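Local coordinates for protein putative Acetyltransferase (Pyrococcus horikoshii, PDB 3DDD) that binds coenzyme A and probably transfers acyl groups, as a two-domain member of the GNAT acetyltransferase family whose substrate is not established, at residues 240-245 with 277-282; 143-148 with 263-268. One frame throughout, in Å; residues are numbered along the deposited sequence.

Interaction 1 (240-245 with 277-282); sequences IIPEVN and DIYYGI
N245 brings ND2 over one face of the Y280 ring, 3.6 Å above its plane near the centre, the amide tilted 55° to the ring. The contact belongs to the second GNAT domain, where the end of strand 238-242, leading into a type I turn from P242 to N245, runs roughly antiparallel (152°) to strand 279-281, both strands pairing with strand 212-218. A classic beta bulge, Y280 and G281 both facing L216, interrupts strand 279-281. With CG anti to the backbone N (chi1 -175°), the N245 amide reaches over to the other chain segment, and ND2 donates a nearly straight hydrogen bond to Y279 O at 2.7 Å. The acceptor lies in the amide plane, yet the donor stands well above the carbonyl plane of Y279. N245 is also the N-cap of helix 246-252, its OD1 accepting weak bonds from D247 N and A248 N, which together favour this orientation of the amide. I282 CG1 packs on I240 CG2 at 3.7 Å, while I282 CG2 lies 4.1 Å from P242 CG, which also approaches the Y279 ring obliquely. Between the backbones, I282 N donates to I240 O at 2.7 Å, and a water accepts from I240 N at 2.9 Å and donates to I282 O at 2.7 Å.

Interaction 2 (143-148 with 263-268); sequences YRTVRY and CMRMRL
Y143 and R265 send their side chains in the same direction, one next to the other, with ring and guanidinium planes 41° apart. They flank an antiparallel beta pairing in which strand 140-149 meets strand 258-267, which lies in the second GNAT domain and also pairs with strand 121-126. R265 leaves the backbone with CG anti to its N (chi1 -180°), and this extended start lays CD alongside the tyrosine, 3.6 Å from Y143 CE1. The turn at chi3 (-77°) then swings NE and the guanidinium, bringing NH1 to Y143 OH in a weak hydrogen bond of 3.4 Å. The stronger partners of both groups lie elsewhere: Y143 OH bonds to E274, and R265 NH2 makes salt bridges with D125 and the terminal carboxylate of G288, which would be expected to keep the arginine charged. T145 crosses R265 at about a right angle and sets CG2 over one guanidinium face, 3.8 Å from NE, while its OG1 turns to D125 OD1. D125 thus holds both the threonine hydroxyl and the arginine.

M264, a selenomethionine, and R144 form the non-hydrogen-bonded pair, their side chains on the sheet face away from T145 and C263 and crossing nearly perpendicularly. Bends at chi2 and chi3 fold the selenomethionine back, so that SE rests 3.6 Å from Y143 C and CE meets R144 CG. The R144 guanidinium extends beyond, to a salt bridge with E243. T145 and C263 are the hydrogen-bonded pair: T145 N donates to C263 O at 2.9 Å and C263 N to T145 O at 3.0 Å. Two residues further on, R265 N donates to Y143 O at 2.9 Å.

In the fold
Interactions 1 and 2 lie about 10 Å apart, centre to centre, and touch. Strand 140-149 stands between strands 238-242 and 258-267, pairing antiparallel with both. The segments alternate along the chain, in the order 143-148, 240-245, 263-268, 277-282. Because strand 258-267 pairs with 121-126 as well as 140-149, the N-terminal and C-terminal parts of the protein are joined through shared strand pairing. A probable backbone hydrogen bond from V146 N to I241 O and the packing of V244 on Y143 join the sites directly. Interaction 2 lies nearer the bound coenzyme A, the C263 side chain being about 6 Å from it, whereas that of I282 is about 12 Å away.

Interaction 1 (240-245 with 277-282)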
loop_
_atom_site.group_PDB
_atom_site.type_symbol
_atom_site.label_atom_id
_atom_site.label_comp_id
_atom_site.label_asym_id
_atom_site.label_seq_id
_atom_site.Cartn_x
_atom_site.Cartn_y
_atom_site.Cartn_z
ATOM N N ILE A 240 9.725 2.737 -1.820
ATOM C CA ILE A 240 8.955 2.789 -3.052
ATOM C C ILE A 240 8.769 4.267 -3.387
ATOM O O ILE A 240 8.029 4.996 -2.697
ATOM C CB ILE A 240 7.584 2.069 -2.934
ATOM C CG1 ILE A 240 7.765 0.612 -2.524
ATOM C CG2 ILE A 240 6.891 2.112 -4.229
ATOM C CD1 ILE A 240 6.482 -0.059 -2.063
ATOM N N ILE A 241 9.424 4.664 -4.472
ATOM C CA ILE A 241 9.552 6.037 -4.901
ATOM C C ILE A 241 8.588 6.356 -6.045
ATOM O O ILE A 241 8.555 5.627 -7.030
ATOM C CB ILE A 241 10.994 6.267 -5.430
ATOM C CG1 ILE A 241 12.005 6.062 -4.303
ATOM C CG2 ILE A 241 11.137 7.642 -5.989
ATOM C CD1 ILE A 241 13.408 6.292 -4.780
ATOM N N PRO A 242 7.862 7.477 -5.954
ATOM C CA PRO A 242 7.077 7.917 -7.095
ATOM C C PRO A 242 8.052 8.471 -8.124
ATOM O O PRO A 242 8.855 9.327 -7.792
ATOM C CB PRO A 242 6.182 9.017 -6.519
ATOM C CG PRO A 242 6.466 9.093 -5.078
ATOM C CD PRO A 242 7.778 8.425 -4.836
ATOM N N GLU A 243 7.976 7.984 -9.353
ATOM C CA GLU A 243 8.991 8.278 -10.373
ATOM C C GLU A 243 8.992 9.771 -10.773
ATOM O O GLU A 243 9.958 10.251 -11.369
ATOM C CB GLU A 243 8.786 7.339 -11.584
ATOM C CG GLU A 243 9.891 7.329 -12.650
ATOM C CD GLU A 243 9.723 6.211 -13.689
ATOM O OE1 GLU A 243 8.689 5.521 -13.690
ATOM O OE2 GLU A 243 10.629 6.028 -14.525
ATOM N N VAL A 244 7.919 10.492 -10.432
ATOM C CA VAL A 244 7.805 11.931 -10.697
ATOM C C VAL A 244 8.494 12.817 -9.663
ATOM O O VAL A 244 8.539 14.022 -9.846
ATOM C CB VAL A 244 6.335 12.399 -10.772
ATOM C CG1 VAL A 244 5.679 11.890 -12.052
ATOM C CG2 VAL A 244 5.572 11.995 -9.529
ATOM N N ASN A 245 8.984 12.239 -8.564
ATOM C CA ASN A 245 9.785 12.984 -7.607
ATOM C C ASN A 245 11.186 12.826 -8.135
ATOM O O ASN A 245 11.795 11.770 -7.968
ATOM C CB ASN A 245 9.652 12.412 -6.191
ATOM C CG ASN A 245 10.384 13.230 -5.158
ATOM O OD1 ASN A 245 11.365 13.877 -5.467
ATOM N ND2 ASN A 245 9.910 13.199 -3.908
ATOM N N ASP A 277 6.542 16.320 -4.937
ATOM C CA ASP A 277 7.933 16.765 -4.834
ATOM C C ASP A 277 8.501 16.549 -3.436
ATOM O O ASP A 277 9.695 16.293 -3.284
ATOM C CB ASP A 277 8.124 18.239 -5.306
ATOM C CG ASP A 277 7.301 19.253 -4.512
ATOM O OD1 ASP A 277 6.070 19.291 -4.704
ATOM O OD2 ASP A 277 7.883 20.048 -3.733
ATOM N N ILE A 278 7.646 16.586 -2.417
ATOM C CA ILE A 278 8.098 16.294 -1.039
ATOM C C ILE A 278 7.891 14.847 -0.601
ATOM O O ILE A 278 8.199 14.484 0.542
ATOM C CB ILE A 278 7.503 17.273 0.028
ATOM C CG1 ILE A 278 5.979 17.146 0.189
ATOM C CG2 ILE A 278 7.935 18.719 -0.289
ATOM C CD1 ILE A 278 5.477 17.822 1.476
ATOM N N TYR A 279 7.347 14.038 -1.512
ATOM C CA TYR A 279 6.865 12.705 -1.219
ATOM C C TYR A 279 7.858 11.751 -1.842
ATOM O O TYR A 279 7.865 11.593 -3.073
ATOM C CB TYR A 279 5.478 12.501 -1.831
ATOM C CG TYR A 279 4.720 11.247 -1.404
ATOM C CD1 TYR A 279 5.049 10.536 -0.249
ATOM C CD2 TYR A 279 3.615 10.838 -2.104
ATOM C CE1 TYR A 279 4.292 9.430 0.150
ATOM C CE2 TYR A 279 2.857 9.737 -1.716
ATOM C CZ TYR A 279 3.196 9.041 -0.593
ATOM O OH TYR A 279 2.445 7.943 -0.226
ATOM N N TYR A 280 8.705 11.153 -0.992
ATOM C CA TYR A 280 9.878 10.389 -1.435
ATOM C C TYR A 280 9.641 8.896 -1.433
ATOM O O TYR A 280 10.209 8.209 -2.240
ATOM C CB TYR A 280 11.102 10.682 -0.557
ATOM C CG TYR A 280 11.719 12.015 -0.830
ATOM C CD1 TYR A 280 11.157 13.174 -0.320
ATOM C CD2 TYR A 280 12.833 12.127 -1.631
ATOM C CE1 TYR A 280 11.696 14.418 -0.592
ATOM C CE2 TYR A 280 13.382 13.382 -1.919
ATOM C CZ TYR A 280 12.812 14.514 -1.387
ATOM O OH TYR A 280 13.350 15.758 -1.653
ATOM N N GLY A 281 8.811 8.417 -0.516
ATOM C CA GLY A 281 8.555 7.005 -0.353
ATOM C C GLY A 281 7.098 6.818 0.014
ATOM O O GLY A 281 6.618 7.363 1.019
ATOM N N ILE A 282 6.378 6.058 -0.801
ATOM C CA ILE A 282 4.978 5.821 -0.519
ATOM C C ILE A 282 4.885 4.886 0.684
ATOM O O ILE A 282 5.836 4.168 1.021
ATOM C CB ILE A 282 4.184 5.311 -1.771
ATOM C CG1 ILE A 282 4.477 3.857 -2.111
ATOM C CG2 ILE A 282 4.432 6.190 -3.008
ATOM C CD1 ILE A 282 3.474 3.299 -3.133
HETATM O O HOH W 1 8.444 3.523 0.666
#

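Interaction 2 (143-148 with 263-268)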
loop_
_atom_site.group_PDB
_atom_site.type_symbol
_atom_site.label_atom_id
_atom_site.label_comp_id
_atom_site.label_asym_id
_atom_site.label_seq_id
_atom_site.Cartn_x
_atom_site.Cartn_y
_atom_site.Cartn_z
ATOM N N TYR A 143 1.481 7.923 -12.671
ATOM C CA TYR A 143 2.929 7.840 -12.800
ATOM C C TYR A 143 3.346 6.523 -12.141
ATOM O O TYR A 143 2.569 5.946 -11.390
ATOM C CB TYR A 143 3.627 9.038 -12.105
ATOM C CG TYR A 143 3.066 9.343 -10.728
ATOM C CD1 TYR A 143 3.395 8.559 -9.660
ATOM C CD2 TYR A 143 2.160 10.393 -10.515
ATOM C CE1 TYR A 143 2.874 8.792 -8.399
ATOM C CE2 TYR A 143 1.629 10.644 -9.237
ATOM C CZ TYR A 143 1.998 9.822 -8.183
ATOM O OH TYR A 143 1.516 9.996 -6.890
ATOM N N ARG A 144 4.577 6.081 -12.410
ATOM C CA ARG A 144 5.110 4.832 -11.841
ATOM C C ARG A 144 5.566 4.988 -10.401
ATOM O O ARG A 144 6.000 6.062 -9.974
ATOM C CB ARG A 144 6.272 4.283 -12.680
ATOM C CG ARG A 144 5.838 3.573 -13.945
ATOM C CD ARG A 144 6.978 3.415 -14.936
ATOM N NE ARG A 144 7.821 2.250 -14.659
ATOM C CZ ARG A 144 9.128 2.270 -14.361
ATOM N NH1 ARG A 144 9.821 3.402 -14.269
ATOM N NH2 ARG A 144 9.751 1.127 -14.144
ATOM N N THR A 145 5.460 3.902 -9.655
ATOM C CA THR A 145 5.874 3.875 -8.270
ATOM C C THR A 145 6.828 2.692 -8.225
ATOM O O THR A 145 6.407 1.551 -8.385
ATOM C CB THR A 145 4.655 3.667 -7.299
ATOM O OG1 THR A 145 3.653 2.848 -7.917
ATOM C CG2 THR A 145 4.019 4.988 -6.892
ATOM N N VAL A 146 8.111 2.983 -7.991
ATOM C CA VAL A 146 9.224 2.026 -8.196
ATOM C C VAL A 146 9.857 1.572 -6.878
ATOM O O VAL A 146 10.311 2.389 -6.075
ATOM C CB VAL A 146 10.284 2.615 -9.135
ATOM C CG1 VAL A 146 11.376 1.615 -9.428
ATOM C CG2 VAL A 146 9.621 3.049 -10.442
ATOM N N ARG A 147 9.866 0.260 -6.668
ATOM C CA ARG A 147 10.368 -0.371 -5.452
ATOM C C ARG A 147 11.869 -0.632 -5.624
ATOM O O ARG A 147 12.275 -1.335 -6.558
ATOM C CB ARG A 147 9.591 -1.680 -5.205
ATOM C CG ARG A 147 9.861 -2.417 -3.870
ATOM C CD ARG A 147 9.017 -3.728 -3.766
ATOM N NE ARG A 147 7.777 -3.617 -2.970
ATOM C CZ ARG A 147 6.654 -4.330 -3.163
ATOM N NH1 ARG A 147 6.544 -5.227 -4.159
ATOM N NH2 ARG A 147 5.608 -4.125 -2.362
ATOM N N TYR A 148 12.680 -0.036 -4.743
ATOM C CA TYR A 148 14.136 -0.161 -4.770
ATOM C C TYR A 148 14.588 -0.816 -3.499
ATOM O O TYR A 148 14.016 -0.568 -2.452
ATOM C CB TYR A 148 14.820 1.211 -4.873
ATOM C CG TYR A 148 14.776 1.782 -6.273
ATOM C CD1 TYR A 148 15.654 1.333 -7.250
ATOM C CD2 TYR A 148 13.838 2.748 -6.627
ATOM C CE1 TYR A 148 15.631 1.846 -8.531
ATOM C CE2 TYR A 148 13.806 3.278 -7.905
ATOM C CZ TYR A 148 14.704 2.821 -8.853
ATOM O OH TYR A 148 14.658 3.326 -10.124
ATOM N N CYS A 263 5.166 -0.411 -10.329
ATOM C CA CYS A 263 3.760 -0.370 -10.637
ATOM C C CYS A 263 3.440 0.925 -11.316
ATOM O O CYS A 263 4.220 1.872 -11.293
ATOM C CB CYS A 263 2.928 -0.432 -9.373
ATOM S SG CYS A 263 3.061 -2.022 -8.551
HETATM N N MSE A 264 2.260 0.955 -11.900
HETATM C CA MSE A 264 1.743 2.157 -12.448
HETATM C C MSE A 264 0.633 2.547 -11.489
HETATM O O MSE A 264 -0.259 1.757 -11.199
HETATM C CB MSE A 264 1.261 1.913 -13.876
HETATM C CG MSE A 264 0.552 3.088 -14.510
HETATM SE SE MSE A 264 1.675 4.631 -14.764
HETATM C CE MSE A 264 2.643 4.055 -16.384
ATOM N N ARG A 265 0.735 3.751 -10.953
ATOM C CA ARG A 265 -0.316 4.292 -10.146
ATOM C C ARG A 265 -1.393 4.691 -11.134
ATOM O O ARG A 265 -1.092 5.129 -12.217
ATOM C CB ARG A 265 0.189 5.466 -9.318
ATOM C CG ARG A 265 -0.812 6.132 -8.417
ATOM C CD ARG A 265 -0.063 6.917 -7.315
ATOM N NE ARG A 265 0.440 5.987 -6.298
ATOM C CZ ARG A 265 0.776 6.302 -5.054
ATOM N NH1 ARG A 265 0.702 7.560 -4.630
ATOM N NH2 ARG A 265 1.158 5.332 -4.216
HETATM N N MSE A 266 -2.648 4.467 -10.765
HETATM C CA MSE A 266 -3.786 4.726 -11.651
HETATM C C MSE A 266 -4.941 5.330 -10.865
HETATM O O MSE A 266 -5.002 5.198 -9.645
HETATM C CB MSE A 266 -4.249 3.420 -12.292
HETATM C CG MSE A 266 -3.188 2.678 -13.078
HETATM SE SE MSE A 266 -3.866 1.085 -13.897
HETATM C CE MSE A 266 -4.494 1.847 -15.559
ATOM N N ARG A 267 -5.859 5.968 -11.578
ATOM C CA ARG A 267 -6.943 6.738 -10.969
ATOM C C ARG A 267 -8.260 6.599 -11.717
ATOM O O ARG A 267 -8.324 6.678 -12.953
ATOM C CB ARG A 267 -6.553 8.225 -10.876
ATOM C CG ARG A 267 -7.618 9.113 -10.257
ATOM C CD ARG A 267 -7.211 10.561 -10.278
ATOM N NE ARG A 267 -7.452 11.152 -11.596
ATOM C CZ ARG A 267 -6.528 11.348 -12.523
ATOM N NH1 ARG A 267 -5.260 11.076 -12.299
ATOM N NH2 ARG A 267 -6.875 11.883 -13.677
ATOM N N LEU A 268 -9.324 6.427 -10.940
ATOM C CA LEU A 268 -10.674 6.550 -11.446
ATOM C C LEU A 268 -11.360 7.693 -10.696
ATOM O O LEU A 268 -11.589 7.627 -9.485
ATOM C CB LEU A 268 -11.455 5.247 -11.324
ATOM C CG LEU A 268 -12.900 5.305 -11.840
ATOM C CD1 LEU A 268 -12.997 5.679 -13.344
ATOM C CD2 LEU A 268 -13.605 4.001 -11.555
#